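Local coordinates for cytolethal distending toxin protein C (Haemophilus ducreyi, PDB 1SR4), which forms, with subunits A and B, the cytolethal distending toxin, a bacterial genotoxin, and probably contributes a lectin-like carbohydrate-binding surface, at residues C[45-50]-C[67-72]; C[17-22]-C[147-152]. All coordinates share one frame; numbering follows the deposited sequence.

Interaction 1 (C[45-50]-C[67-72])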
loop_
_atom_site.group_PDB
_atom_site.type_symbol
_atom_site.label_atom_id
_atom_site.label_comp_id
_atom_site.label_asym_id
_atom_site.label_seq_id
_atom_site.Cartn_x
_atom_site.Cartn_y
_atom_site.Cartn_z
ATOM N N HIS C 45 -9.487 17.336 -6.225
ATOM C CA HIS C 45 -8.689 16.286 -6.869
ATOM C C HIS C 45 -7.428 16.792 -7.559
ATOM O O HIS C 45 -7.409 17.894 -8.118
ATOM C CB HIS C 45 -9.502 15.547 -7.946
ATOM C CG HIS C 45 -10.627 14.717 -7.415
ATOM N ND1 HIS C 45 -11.113 13.619 -8.090
ATOM C CD2 HIS C 45 -11.382 14.836 -6.297
ATOM C CE1 HIS C 45 -12.123 13.097 -7.413
ATOM N NE2 HIS C 45 -12.307 13.817 -6.322
ATOM N N TRP C 46 -6.397 15.952 -7.529
ATOM C CA TRP C 46 -5.116 16.209 -8.178
ATOM C C TRP C 46 -4.620 14.894 -8.736
ATOM O O TRP C 46 -4.934 13.819 -8.199
ATOM C CB TRP C 46 -4.058 16.698 -7.189
ATOM C CG TRP C 46 -4.433 17.940 -6.463
ATOM C CD1 TRP C 46 -5.028 18.028 -5.239
ATOM C CD2 TRP C 46 -4.227 19.282 -6.911
ATOM N NE1 TRP C 46 -5.199 19.352 -4.896
ATOM C CE2 TRP C 46 -4.712 20.139 -5.906
ATOM C CE3 TRP C 46 -3.669 19.840 -8.065
ATOM C CZ2 TRP C 46 -4.664 21.534 -6.021
ATOM C CZ3 TRP C 46 -3.613 21.213 -8.179
ATOM C CH2 TRP C 46 -4.107 22.049 -7.160
ATOM N N GLU C 47 -3.853 14.984 -9.815
ATOM C CA GLU C 47 -3.227 13.820 -10.415
ATOM C C GLU C 47 -1.788 13.917 -9.935
ATOM O O GLU C 47 -1.163 14.983 -10.021
ATOM C CB GLU C 47 -3.277 13.896 -11.942
ATOM C CG GLU C 47 -4.707 13.891 -12.473
ATOM C CD GLU C 47 -4.777 14.094 -13.972
ATOM O OE1 GLU C 47 -3.812 14.650 -14.545
ATOM O OE2 GLU C 47 -5.808 13.713 -14.567
ATOM N N LEU C 48 -1.261 12.811 -9.421
ATOM C CA LEU C 48 0.093 12.819 -8.916
ATOM C C LEU C 48 1.033 12.382 -10.022
ATOM O O LEU C 48 0.950 11.258 -10.473
ATOM C CB LEU C 48 0.206 11.871 -7.713
ATOM C CG LEU C 48 1.563 11.846 -6.996
ATOM C CD1 LEU C 48 1.776 13.187 -6.283
ATOM C CD2 LEU C 48 1.604 10.694 -5.968
ATOM N N ILE C 49 1.926 13.264 -10.465
ATOM C CA ILE C 49 2.855 12.887 -11.523
ATOM C C ILE C 49 4.299 13.111 -11.078
ATOM O O ILE C 49 4.599 14.079 -10.385
ATOM C CB ILE C 49 2.565 13.674 -12.832
ATOM C CG1 ILE C 49 2.778 15.166 -12.616
ATOM C CG2 ILE C 49 1.119 13.447 -13.283
ATOM C CD1 ILE C 49 4.196 15.604 -12.903
ATOM N N ASP C 50 5.196 12.210 -11.460
ATOM C CA ASP C 50 6.591 12.345 -11.056
ATOM C C ASP C 50 7.354 13.281 -11.971
ATOM O O ASP C 50 7.215 13.205 -13.185
ATOM C CB ASP C 50 7.291 10.982 -11.053
ATOM C CG ASP C 50 6.719 10.038 -10.013
ATOM O OD1 ASP C 50 5.847 10.475 -9.234
ATOM O OD2 ASP C 50 7.138 8.867 -9.970
ATOM N N GLN C 67 4.624 16.741 -9.091
ATOM C CA GLN C 67 3.805 17.905 -9.363
ATOM C C GLN C 67 2.397 17.418 -9.048
ATOM O O GLN C 67 2.113 16.230 -9.165
ATOM C CB GLN C 67 3.886 18.329 -10.831
ATOM C CG GLN C 67 5.234 18.897 -11.261
ATOM C CD GLN C 67 5.248 19.229 -12.743
ATOM O OE1 GLN C 67 5.004 18.359 -13.573
ATOM N NE2 GLN C 67 5.523 20.491 -13.078
ATOM N N PHE C 68 1.531 18.328 -8.626
ATOM C CA PHE C 68 0.147 17.989 -8.347
ATOM C C PHE C 68 -0.600 18.670 -9.493
ATOM O O PHE C 68 -0.687 19.897 -9.546
ATOM C CB PHE C 68 -0.267 18.550 -6.987
ATOM C CG PHE C 68 0.577 18.034 -5.846
ATOM C CD1 PHE C 68 0.492 16.706 -5.445
ATOM C CD2 PHE C 68 1.512 18.860 -5.225
ATOM C CE1 PHE C 68 1.332 16.205 -4.439
ATOM C CE2 PHE C 68 2.351 18.364 -4.222
ATOM C CZ PHE C 68 2.260 17.039 -3.833
ATOM N N LYS C 69 -1.127 17.863 -10.408
ATOM C CA LYS C 69 -1.823 18.361 -11.591
ATOM C C LYS C 69 -3.342 18.338 -11.516
ATOM O O LYS C 69 -3.949 17.404 -10.991
ATOM C CB LYS C 69 -1.363 17.553 -12.813
ATOM C CG LYS C 69 -2.003 17.945 -14.141
ATOM C CD LYS C 69 -1.614 16.945 -15.230
ATOM C CE LYS C 69 -2.425 17.152 -16.516
ATOM N NZ LYS C 69 -3.894 17.094 -16.249
ATOM N N VAL C 70 -3.944 19.384 -12.063
ATOM C CA VAL C 70 -5.388 19.532 -12.108
ATOM C C VAL C 70 -5.940 18.528 -13.110
ATOM O O VAL C 70 -5.346 18.291 -14.164
ATOM C CB VAL C 70 -5.791 20.962 -12.578
ATOM C CG1 VAL C 70 -7.303 21.059 -12.767
ATOM C CG2 VAL C 70 -5.325 21.998 -11.547
ATOM N N VAL C 71 -7.074 17.936 -12.783
ATOM C CA VAL C 71 -7.685 16.983 -13.693
ATOM C C VAL C 71 -8.177 17.716 -14.948
ATOM O O VAL C 71 -8.891 18.710 -14.846
ATOM C CB VAL C 71 -8.897 16.292 -13.035
ATOM C CG1 VAL C 71 -9.614 15.403 -14.050
ATOM C CG2 VAL C 71 -8.429 15.458 -11.827
ATOM N N GLY C 72 -7.786 17.228 -16.119
ATOM C CA GLY C 72 -8.232 17.833 -17.368
ATOM C C GLY C 72 -7.590 19.150 -17.810
ATOM O O GLY C 72 -8.058 19.765 -18.775
HETATM O O HOH W 1 -8.638 18.587 -10.346
HETATM O O HOH W 2 -6.340 14.785 -16.788
#

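Interaction 2 (C[17-22]-C[147-152])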
loop_
_atom_site.group_PDB
_atom_site.type_symbol
_atom_site.label_atom_id
_atom_site.label_comp_id
_atom_site.label_asym_id
_atom_site.label_seq_id
_atom_site.Cartn_x
_atom_site.Cartn_y
_atom_site.Cartn_z
ATOM N N PRO C 17 -1.850 8.620 -14.507
ATOM C CA PRO C 17 -1.445 8.978 -13.139
ATOM C C PRO C 17 -2.551 8.742 -12.093
ATOM O O PRO C 17 -3.741 8.875 -12.386
ATOM C CB PRO C 17 -1.087 10.457 -13.265
ATOM C CG PRO C 17 -0.626 10.577 -14.711
ATOM C CD PRO C 17 -1.704 9.773 -15.411
ATOM N N PRO C 18 -2.162 8.386 -10.859
ATOM C CA PRO C 18 -3.137 8.145 -9.797
ATOM C C PRO C 18 -3.821 9.440 -9.350
ATOM O O PRO C 18 -3.214 10.518 -9.371
ATOM C CB PRO C 18 -2.292 7.525 -8.684
ATOM C CG PRO C 18 -0.967 8.151 -8.878
ATOM C CD PRO C 18 -0.786 8.172 -10.373
ATOM N N ARG C 19 -5.080 9.316 -8.948
ATOM C CA ARG C 19 -5.877 10.440 -8.483
ATOM C C ARG C 19 -5.790 10.493 -6.951
ATOM O O ARG C 19 -5.868 9.459 -6.300
ATOM C CB ARG C 19 -7.335 10.237 -8.894
ATOM C CG ARG C 19 -8.220 11.446 -8.679
ATOM C CD ARG C 19 -7.955 12.481 -9.760
ATOM N NE ARG C 19 -8.340 11.977 -11.077
ATOM C CZ ARG C 19 -9.583 11.993 -11.548
ATOM N NH1 ARG C 19 -10.578 12.488 -10.812
ATOM N NH2 ARG C 19 -9.833 11.521 -12.766
ATOM N N ILE C 20 -5.631 11.685 -6.379
ATOM C CA ILE C 20 -5.547 11.820 -4.926
ATOM C C ILE C 20 -6.184 13.125 -4.461
ATOM O O ILE C 20 -6.555 13.987 -5.278
ATOM C CB ILE C 20 -4.073 11.928 -4.445
ATOM C CG1 ILE C 20 -3.498 13.260 -4.952
ATOM C CG2 ILE C 20 -3.230 10.749 -4.966
ATOM C CD1 ILE C 20 -2.149 13.665 -4.357
ATOM N N SER C 21 -6.325 13.251 -3.145
ATOM C CA SER C 21 -6.732 14.505 -2.545
ATOM C C SER C 21 -5.551 14.690 -1.582
ATOM O O SER C 21 -5.052 13.717 -1.016
ATOM C CB SER C 21 -8.057 14.427 -1.785
ATOM O OG SER C 21 -9.145 14.777 -2.639
ATOM N N LEU C 22 -5.081 15.922 -1.447
ATOM C CA LEU C 22 -3.954 16.238 -0.581
ATOM C C LEU C 22 -4.510 16.968 0.628
ATOM O O LEU C 22 -5.069 18.050 0.484
ATOM C CB LEU C 22 -2.979 17.135 -1.348
ATOM C CG LEU C 22 -1.655 17.548 -0.701
ATOM C CD1 LEU C 22 -0.836 16.321 -0.310
ATOM C CD2 LEU C 22 -0.874 18.400 -1.710
ATOM N N LEU C 147 -4.121 11.047 0.072
ATOM C CA LEU C 147 -5.265 10.157 0.253
ATOM C C LEU C 147 -6.208 9.972 -0.929
ATOM O O LEU C 147 -6.084 10.647 -1.951
ATOM C CB LEU C 147 -6.069 10.677 1.463
ATOM C CG LEU C 147 -5.290 10.735 2.793
ATOM C CD1 LEU C 147 -5.964 11.664 3.796
ATOM C CD2 LEU C 147 -5.187 9.330 3.375
ATOM N N PRO C 148 -7.173 9.036 -0.797
ATOM C CA PRO C 148 -8.123 8.815 -1.892
ATOM C C PRO C 148 -8.802 10.164 -2.194
ATOM O O PRO C 148 -8.964 11.006 -1.305
ATOM C CB PRO C 148 -9.092 7.779 -1.308
ATOM C CG PRO C 148 -8.201 6.974 -0.354
ATOM C CD PRO C 148 -7.400 8.083 0.313
ATOM N N PRO C 149 -9.200 10.388 -3.453
ATOM C CA PRO C 149 -9.845 11.648 -3.827
ATOM C C PRO C 149 -11.236 11.825 -3.239
ATOM O O PRO C 149 -12.074 10.913 -3.305
ATOM C CB PRO C 149 -9.837 11.588 -5.346
ATOM C CG PRO C 149 -9.964 10.089 -5.627
ATOM C CD PRO C 149 -8.982 9.526 -4.635
ATOM N N PHE C 150 -11.478 12.999 -2.651
ATOM C CA PHE C 150 -12.766 13.294 -2.040
ATOM C C PHE C 150 -13.914 13.238 -3.052
ATOM O O PHE C 150 -13.791 13.693 -4.197
ATOM C CB PHE C 150 -12.761 14.699 -1.413
ATOM C CG PHE C 150 -14.138 15.197 -1.051
ATOM C CD1 PHE C 150 -14.754 14.782 0.132
ATOM C CD2 PHE C 150 -14.859 16.006 -1.946
ATOM C CE1 PHE C 150 -16.077 15.150 0.427
ATOM C CE2 PHE C 150 -16.182 16.387 -1.673
ATOM C CZ PHE C 150 -16.800 15.958 -0.482
ATOM N N GLY C 151 -15.050 12.712 -2.615
ATOM C CA GLY C 151 -16.198 12.661 -3.500
ATOM C C GLY C 151 -16.880 11.314 -3.486
ATOM O O GLY C 151 -16.671 10.511 -2.575
ATOM N N PRO C 152 -17.721 11.045 -4.490
ATOM C CA PRO C 152 -18.442 9.777 -4.594
ATOM C C PRO C 152 -17.516 8.663 -5.024
ATOM O O PRO C 152 -16.431 8.907 -5.545
ATOM C CB PRO C 152 -19.501 10.076 -5.641
ATOM C CG PRO C 152 -18.780 11.016 -6.569
ATOM C CD PRO C 152 -18.065 11.947 -5.605
#

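Interaction 1 (C[45-50]-C[67-72])
Gln67 opens the contact with both backbone polar groups joined to Ile49: its O takes the amide of Ile49 in a practically straight bond (178° at the hydrogen), and its N gives one back to Ile49 O. This is a hydrogen-bonded pair of an antiparallel ladder. On the sheet face they share with Glu47 and Lys69, the two side chains cross, and CD1 of Ile49 rests on CB of Gln67 at 3.4 Å. NE2 of the glutamine amide bonds to Thr93 OG1 and Cys87 O. Phe68 and Leu48 form a non-hydrogen-bonded pair whose side chains lie on the opposite side of the sheet. The two run side by side, CD1 of Leu48 lying 3.6 Å from Phe68 CE1. Trp46 comes in across Phe68 at about a right angle, its CE3 3.8 Å from Phe68 CB. Lys69 pairs with Glu47 through Glu47 N to Lys69 O (2.7 Å) and the return bond from Lys69 N to Glu47 O (2.9 Å). Their side chains lie alongside one another, and the final bend of the lysine (chi4 -56°) brings NZ to the carboxylate, where it forms a salt bridge with Glu47 OE1 (3.0 Å), met from 41° above the carboxylate plane. The same ammonium group bonds to Val70 O and Ala73 O, so its position is fixed from several partners. After Lys69 the contacts are through side chains and water: Val70 CG2 packs on Trp46 CZ3 at 3.9 Å, one water links Val71 N to His45 O, and another joins Gly72 N to Glu47 OE2. Within the beta-trefoil, strand 46-50 lies between strands 64-69 and 19-24, while strand 75-77 packs against side chains of Gln67, Phe68 and Lys69.

Interaction 2 (C[17-22]-C[147-152])
Ser21 and Leu147 form an antiparallel hydrogen-bonded pair, Ser21 N giving to Leu147 O and Leu147 N to Ser21 O, while the 147-150 path as a whole runs at 85° to the 19-21 part of the strand. The pair joins the first and last strands of the beta-trefoil domain, closing the chain's N- and C-terminal parts onto each other. The first of these bonds measures 2.9 Å from Ser21 N to Leu147 O, the second 3.0 Å from Leu147 N to Ser21 O. Leu147 O also receives a CA-H...O contact from Ile20 CA, and although the Ile20 side chain points away from the segment, its CB still touches that oxygen at 3.5 Å. Beyond the pair, the proline-rich segment leaves the ladder, and side chains take over. Pro149 lays its ring against Arg19: its CB is 3.7 Å from Arg19 CG, the two side chains crossing at about a right angle. Arg19 CG stands anti to the backbone N (chi1 -170°), which brings the first methylenes against the proline; bends farther along carry the guanidinium away, and its NH1 bonds to His45 ND1. Other subunits border the site, Arg19 O accepting a bond from Gln247 NE2 of the toxin B chain and Gly151 O one from Gln66 NE2 of the toxin A chain. Ser21 supplies the remaining bond across the contact. Its OG is also bonded to Thr44 O, so the hydroxyl ties two loops to the strand, and the Phe150 amide N reaches that same Ser21 OG at 2.9 Å with 170° at the hydrogen.

The centres of interactions 1 and 2 lie about 10 Å apart, and both reach the same antiparallel sheet, where strands 46-50 and 19-24 are neighbours. Read across that sheet, the order is 64-69, 46-50, 19-24, 144-147, so interaction 1 joins the first two of these and interaction 2 the last two. Along the chain, 45-50 and 67-72 both fall inside the long loop closed by 17-22 and 147-152. Direct contacts bind them: Trp46 O probably accepts from Ile20 N, and His45 NE2 meets Phe150 O. Both contacts thus belong to one region of the trefoil that meets the B chain at Asp50 and at Arg19, and the A chain near Gly151.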